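Local structure of colicin-D (Escherichia coli, 5ZNM) at residues F128-Q133 with A276-L281; I196-V201 with R260-W265. The protein kills Escherichia coli and closely related bacteria by blocking protein synthesis, its C-terminal domain acting as a tRNase after the toxin has crossed the inner membrane. One frame throughout, in Å; residues are numbered along the deposited sequence.

Overall arrangement
This chain holds the central domain and the C-terminal tRNase domain of colicin D; both contacts lie in the central domain. After N-terminal helices and several strands, the chain reaches strand 126-131, the first half of contact 1. It then passes strand 194-198, the first half of contact 2, and returns through strand 262-267, where contact 2 closes its loop. Strand 274-281 follows directly and closes contact 1, so contact 2 is nested inside the longer loop. Contact 1 pairs neighbouring strands within a five-stranded antiparallel sheet. Contact 2 packs strand 262-267, an outer strand of that sheet, against strand 194-198 of a separate four-stranded mixed sheet. The contacts meet where V277 N lies 2.8 Å from Y264 O.

Contact 1 of 2, residues F128-Q133 with A276-L281; sequences FSLSAQ and AVYVML
The F128 ring meets the methyl CE of M280 at its edge, near the ring plane, with CD2 3.6 Å from CE. The Y278 ring likewise takes L130 CD1 at its edge. V57, L59 and L157 also pack on F128. With chi1 -175°, F128 has CG anti to the backbone N, and its ring lies alongside M280, pointing the same way. The M280 chain bends at chi3, and CE also touches L130 CD1 at 3.9 Å. On the other face of the sheet, S129 CB packs on V279 CG2. The backbones pair antiparallel. F128 and M280 exchange two hydrogen bonds, and so do L130 and Y278. Past the strand end, A132 N bonds to A276 O at 2.8 Å, straight at the hydrogen (179°) but from above the carbonyl plane. A water donates to the same A276 O and accepts from Q133 N, so this oxygen has two donors. Inside the sheet, the backbone N and O of F128, L130, Y278 and M280 thus satisfy each other. The face that carries these four side chains is apolar apart from the Y278 hydroxyl, which D261 and G155 N satisfy.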
loop_
_atom_site.group_PDB
_atom_site.type_symbol
_atom_site.label_atom_id
_atom_site.label_comp_id
_atom_site.label_asym_id
_atom_site.label_seq_id
_atom_site.Cartn_x
_atom_site.Cartn_y
_atom_site.Cartn_z
ATOM N N PHE A 128 -10.327 2.055 -12.512
ATOM C CA PHE A 128 -10.169 1.669 -11.115
ATOM C C PHE A 128 -10.233 0.154 -11.021
ATOM O O PHE A 128 -11.084 -0.472 -11.659
ATOM C CB PHE A 128 -11.270 2.301 -10.249
ATOM C CG PHE A 128 -11.102 2.053 -8.773
ATOM C CD1 PHE A 128 -10.147 2.745 -8.042
ATOM C CD2 PHE A 128 -11.894 1.128 -8.117
ATOM C CE1 PHE A 128 -9.989 2.513 -6.675
ATOM C CE2 PHE A 128 -11.738 0.896 -6.748
ATOM C CZ PHE A 128 -10.786 1.586 -6.035
ATOM N N SER A 129 -9.330 -0.447 -10.248
ATOM C CA SER A 129 -9.261 -1.904 -10.243
ATOM C C SER A 129 -8.863 -2.410 -8.867
ATOM O O SER A 129 -8.113 -1.754 -8.139
ATOM C CB SER A 129 -8.276 -2.437 -11.292
ATOM O OG SER A 129 -6.985 -1.903 -11.066
ATOM N N LEU A 130 -9.385 -3.586 -8.523
ATOM C CA LEU A 130 -9.098 -4.225 -7.245
ATOM C C LEU A 130 -9.424 -5.700 -7.371
ATOM O O LEU A 130 -10.049 -6.132 -8.339
ATOM C CB LEU A 130 -9.894 -3.610 -6.088
ATOM C CG LEU A 130 -11.368 -3.191 -6.212
ATOM C CD1 LEU A 130 -12.210 -4.103 -7.044
ATOM C CD2 LEU A 130 -11.982 -3.073 -4.823
ATOM N N SER A 131 -9.032 -6.463 -6.353
ATOM C CA SER A 131 -9.247 -7.905 -6.392
ATOM C C SER A 131 -10.727 -8.228 -6.531
ATOM O O SER A 131 -11.577 -7.663 -5.831
ATOM C CB SER A 131 -8.678 -8.559 -5.139
ATOM O OG SER A 131 -7.257 -8.518 -5.177
ATOM N N ALA A 132 -11.034 -9.135 -7.452
ATOM C CA ALA A 132 -12.424 -9.458 -7.736
ATOM C C ALA A 132 -13.009 -10.386 -6.689
ATOM O O ALA A 132 -14.222 -10.371 -6.464
ATOM C CB ALA A 132 -12.549 -10.105 -9.114
ATOM N N GLN A 133 -12.169 -11.206 -6.055
ATOM C CA GLN A 133 -12.682 -12.221 -5.143
ATOM C C GLN A 133 -13.358 -11.590 -3.938
ATOM O O GLN A 133 -14.318 -12.150 -3.403
ATOM C CB GLN A 133 -11.544 -13.152 -4.716
ATOM C CG GLN A 133 -11.937 -14.280 -3.776
ATOM C CD GLN A 133 -13.068 -15.156 -4.306
ATOM O OE1 GLN A 133 -13.065 -15.588 -5.466
ATOM N NE2 GLN A 133 -14.033 -15.441 -3.440
ATOM N N ALA A 276 -7.957 -12.958 -9.601
ATOM C CA ALA A 276 -8.882 -12.230 -10.458
ATOM C C ALA A 276 -8.942 -10.765 -10.034
ATOM O O ALA A 276 -8.964 -10.450 -8.840
ATOM C CB ALA A 276 -10.280 -12.850 -10.391
ATOM N N VAL A 277 -8.964 -9.878 -11.024
ATOM C CA VAL A 277 -8.984 -8.435 -10.823
ATOM C C VAL A 277 -10.237 -7.884 -11.494
ATOM O O VAL A 277 -10.480 -8.151 -12.675
ATOM C CB VAL A 277 -7.724 -7.777 -11.418
ATOM C CG1 VAL A 277 -7.677 -6.284 -11.118
ATOM C CG2 VAL A 277 -6.464 -8.467 -10.922
ATOM N N TYR A 278 -11.016 -7.104 -10.751
ATOM C CA TYR A 278 -12.207 -6.448 -11.280
ATOM C C TYR A 278 -11.827 -5.026 -11.663
ATOM O O TYR A 278 -11.188 -4.321 -10.877
ATOM C CB TYR A 278 -13.336 -6.474 -10.246
ATOM C CG TYR A 278 -14.588 -5.716 -10.647
ATOM C CD1 TYR A 278 -15.267 -6.013 -11.825
ATOM C CD2 TYR A 278 -15.104 -4.716 -9.830
ATOM C CE1 TYR A 278 -16.416 -5.329 -12.183
ATOM C CE2 TYR A 278 -16.262 -4.011 -10.188
ATOM C CZ TYR A 278 -16.906 -4.328 -11.363
ATOM O OH TYR A 278 -18.044 -3.648 -11.716
ATOM N N VAL A 279 -12.186 -4.618 -12.880
ATOM C CA VAL A 279 -11.729 -3.361 -13.452
ATOM C C VAL A 279 -12.948 -2.558 -13.902
ATOM O O VAL A 279 -13.872 -3.108 -14.514
ATOM C CB VAL A 279 -10.759 -3.611 -14.623
ATOM C CG1 VAL A 279 -10.256 -2.292 -15.184
ATOM C CG2 VAL A 279 -9.579 -4.489 -14.159
ATOM N N MET A 280 -12.963 -1.267 -13.574
ATOM C CA MET A 280 -14.100 -0.392 -13.860
ATOM C C MET A 280 -13.596 0.839 -14.589
ATOM O O MET A 280 -12.565 1.406 -14.217
ATOM C CB MET A 280 -14.826 0.052 -12.568
ATOM C CG MET A 280 -15.437 -1.064 -11.752
ATOM S SD MET A 280 -15.479 -0.709 -9.981
ATOM C CE MET A 280 -13.970 -1.465 -9.382
ATOM N N LEU A 281 -14.325 1.259 -15.618
ATOM C CA LEU A 281 -13.926 2.401 -16.417
ATOM C C LEU A 281 -14.956 3.516 -16.278
ATOM O O LEU A 281 -16.063 3.314 -15.771
ATOM C CB LEU A 281 -13.742 2.024 -17.894
ATOM C CG LEU A 281 -12.316 1.641 -18.311
ATOM C CD1 LEU A 281 -12.006 0.240 -17.880
ATOM C CD2 LEU A 281 -12.104 1.796 -19.812
HETATM O O HOH W 1 -9.333 -11.779 -6.442
#

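Contact 2 of 2, residues I196-V201 with R260-W265; sequences ITLPAV and RDFIYW
R260 places CG anti to its own carbonyl carbon (chi1 -47°), and the chain then bends at chi3 (88°), bringing the guanidinium to the turn after strand 194-198. In F262, CG sits between the backbone N and the carbonyl carbon (chi1 64°), and the ring lies against I196 and L198. NH2 of R260 gives a hydrogen bond to P199 O at 3.0 Å. The oxygen lies in the guanidinium plane, but the donor is above the carbonyl plane. A water links the same two groups, donating to P199 O and accepting from R260 NE. P199 O therefore takes two donors. V201 CG2 lies over one guanidinium face, toward the rim, 3.9 Å from NE. R260 NH2 also bonds to P205 O, so the arginine ties two loop carbonyls. The other half is apolar. L198 CD2 reaches F262 CD1 at 3.6 Å, the two side chains crossing at about a right angle. I196 comes at F262 from the opposite direction, and its CD1 is 3.9 Å from both F262 CE2 and Y264 CG. R260 O is buried without a partner. The segment axes of strands 196-198 and 262-265 come no nearer than 10.3 Å, a spacing typical of two beta-sheets packed face to face through their side chains. Here the four-stranded and five-stranded sheets meet in this way; both segments belong to the part of the sequence matching the S-type pyocin family.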
loop_
_atom_site.group_PDB
_atom_site.type_symbol
_atom_site.label_atom_id
_atom_site.label_comp_id
_atom_site.label_asym_id
_atom_site.label_seq_id
_atom_site.Cartn_x
_atom_site.Cartn_y
_atom_site.Cartn_z
ATOM N N ILE A 196 -5.451 -5.550 -23.389
ATOM C CA ILE A 196 -6.858 -5.918 -23.276
ATOM C C ILE A 196 -7.660 -4.933 -24.122
ATOM O O ILE A 196 -7.383 -3.729 -24.113
ATOM C CB ILE A 196 -7.307 -5.900 -21.798
ATOM C CG1 ILE A 196 -6.692 -7.094 -21.054
ATOM C CG2 ILE A 196 -8.812 -5.916 -21.676
ATOM C CD1 ILE A 196 -6.704 -6.913 -19.541
ATOM N N THR A 197 -8.622 -5.436 -24.887
ATOM C CA THR A 197 -9.443 -4.552 -25.709
ATOM C C THR A 197 -10.894 -4.640 -25.273
ATOM O O THR A 197 -11.432 -5.740 -25.100
ATOM C CB THR A 197 -9.314 -4.879 -27.193
ATOM O OG1 THR A 197 -9.703 -6.239 -27.420
ATOM C CG2 THR A 197 -7.872 -4.664 -27.664
ATOM N N LEU A 198 -11.529 -3.452 -25.062
ATOM C CA LEU A 198 -12.945 -3.419 -24.734
ATOM C C LEU A 198 -13.756 -3.097 -25.974
ATOM O O LEU A 198 -13.332 -2.270 -26.798
ATOM C CB LEU A 198 -13.245 -2.370 -23.656
ATOM C CG LEU A 198 -12.361 -2.422 -22.404
ATOM C CD1 LEU A 198 -12.863 -1.470 -21.326
ATOM C CD2 LEU A 198 -12.270 -3.835 -21.860
ATOM N N PRO A 199 -14.924 -3.720 -26.106
ATOM C CA PRO A 199 -15.768 -3.454 -27.275
ATOM C C PRO A 199 -16.207 -1.996 -27.330
ATOM O O PRO A 199 -16.315 -1.311 -26.311
ATOM C CB PRO A 199 -16.973 -4.380 -27.070
ATOM C CG PRO A 199 -16.969 -4.708 -25.615
ATOM C CD PRO A 199 -15.527 -4.706 -25.192
ATOM N N ALA A 200 -16.439 -1.535 -28.552
ATOM C CA ALA A 200 -17.131 -0.281 -28.775
ATOM C C ALA A 200 -18.518 -0.339 -28.147
ATOM O O ALA A 200 -19.124 -1.406 -28.030
ATOM C CB ALA A 200 -17.234 0.009 -30.274
ATOM N N VAL A 201 -19.008 0.830 -27.721
ATOM C CA VAL A 201 -20.349 1.002 -27.163
ATOM C C VAL A 201 -20.943 2.275 -27.762
ATOM O O VAL A 201 -20.254 3.057 -28.413
ATOM C CB VAL A 201 -20.330 1.105 -25.624
ATOM C CG1 VAL A 201 -19.786 -0.175 -24.985
ATOM C CG2 VAL A 201 -19.475 2.308 -25.202
ATOM N N ARG A 260 -18.519 -0.225 -18.589
ATOM C CA ARG A 260 -17.484 -0.957 -19.305
ATOM C C ARG A 260 -16.555 -1.552 -18.253
ATOM O O ARG A 260 -15.415 -1.114 -18.097
ATOM C CB ARG A 260 -16.732 -0.066 -20.266
ATOM C CG ARG A 260 -17.612 0.790 -21.120
ATOM C CD ARG A 260 -16.750 1.726 -21.899
ATOM N NE ARG A 260 -16.309 1.137 -23.155
ATOM C CZ ARG A 260 -15.483 1.759 -23.988
ATOM N NH1 ARG A 260 -15.014 2.973 -23.664
ATOM N NH2 ARG A 260 -15.143 1.187 -25.142
ATOM N N ASP A 261 -17.072 -2.496 -17.483
ATOM C CA ASP A 261 -16.277 -3.158 -16.457
ATOM C C ASP A 261 -15.998 -4.593 -16.875
ATOM O O ASP A 261 -16.715 -5.179 -17.692
ATOM C CB ASP A 261 -16.987 -3.116 -15.092
ATOM C CG ASP A 261 -18.417 -3.614 -15.173
ATOM O OD1 ASP A 261 -19.036 -3.452 -16.244
ATOM O OD2 ASP A 261 -18.920 -4.165 -14.172
ATOM N N PHE A 262 -14.926 -5.162 -16.324
ATOM C CA PHE A 262 -14.559 -6.515 -16.716
ATOM C C PHE A 262 -13.701 -7.126 -15.622
ATOM O O PHE A 262 -13.325 -6.463 -14.656
ATOM C CB PHE A 262 -13.822 -6.525 -18.063
ATOM C CG PHE A 262 -12.488 -5.797 -18.053
ATOM C CD1 PHE A 262 -12.425 -4.423 -18.277
ATOM C CD2 PHE A 262 -11.296 -6.501 -17.853
ATOM C CE1 PHE A 262 -11.214 -3.756 -18.291
ATOM C CE2 PHE A 262 -10.076 -5.849 -17.858
ATOM C CZ PHE A 262 -10.029 -4.464 -18.079
ATOM N N ILE A 263 -13.396 -8.408 -15.789
ATOM C CA ILE A 263 -12.468 -9.119 -14.920
ATOM C C ILE A 263 -11.344 -9.676 -15.787
ATOM O O ILE A 263 -11.583 -10.108 -16.924
ATOM C CB ILE A 263 -13.201 -10.231 -14.138
ATOM C CG1 ILE A 263 -14.140 -9.583 -13.111
ATOM C CG2 ILE A 263 -12.216 -11.175 -13.448
ATOM C CD1 ILE A 263 -15.135 -10.526 -12.492
ATOM N N TYR A 264 -10.110 -9.598 -15.288
ATOM C CA TYR A 264 -9.001 -10.317 -15.907
ATOM C C TYR A 264 -8.168 -10.962 -14.802
ATOM O O TYR A 264 -8.326 -10.657 -13.612
ATOM C CB TYR A 264 -8.147 -9.403 -16.799
ATOM C CG TYR A 264 -7.090 -8.609 -16.076
ATOM C CD1 TYR A 264 -7.432 -7.614 -15.157
ATOM C CD2 TYR A 264 -5.748 -8.856 -16.297
ATOM C CE1 TYR A 264 -6.457 -6.887 -14.489
ATOM C CE2 TYR A 264 -4.769 -8.144 -15.627
ATOM C CZ TYR A 264 -5.121 -7.161 -14.732
ATOM O OH TYR A 264 -4.126 -6.464 -14.072
ATOM N N TRP A 265 -7.281 -11.875 -15.202
ATOM C CA TRP A 265 -6.423 -12.597 -14.264
ATOM C C TRP A 265 -4.980 -12.113 -14.372
ATOM O O TRP A 265 -4.503 -11.843 -15.476
ATOM C CB TRP A 265 -6.456 -14.099 -14.546
ATOM C CG TRP A 265 -7.770 -14.726 -14.324
ATOM C CD1 TRP A 265 -8.774 -14.872 -15.242
ATOM C CD2 TRP A 265 -8.243 -15.305 -13.109
ATOM N NE1 TRP A 265 -9.842 -15.508 -14.668
ATOM C CE2 TRP A 265 -9.544 -15.788 -13.359
ATOM C CE3 TRP A 265 -7.690 -15.467 -11.828
ATOM C CZ2 TRP A 265 -10.306 -16.418 -12.383
ATOM C CZ3 TRP A 265 -8.447 -16.098 -10.855
ATOM C CH2 TRP A 265 -9.748 -16.565 -11.140
HETATM O O HOH W 2 -16.857 -1.735 -23.545
#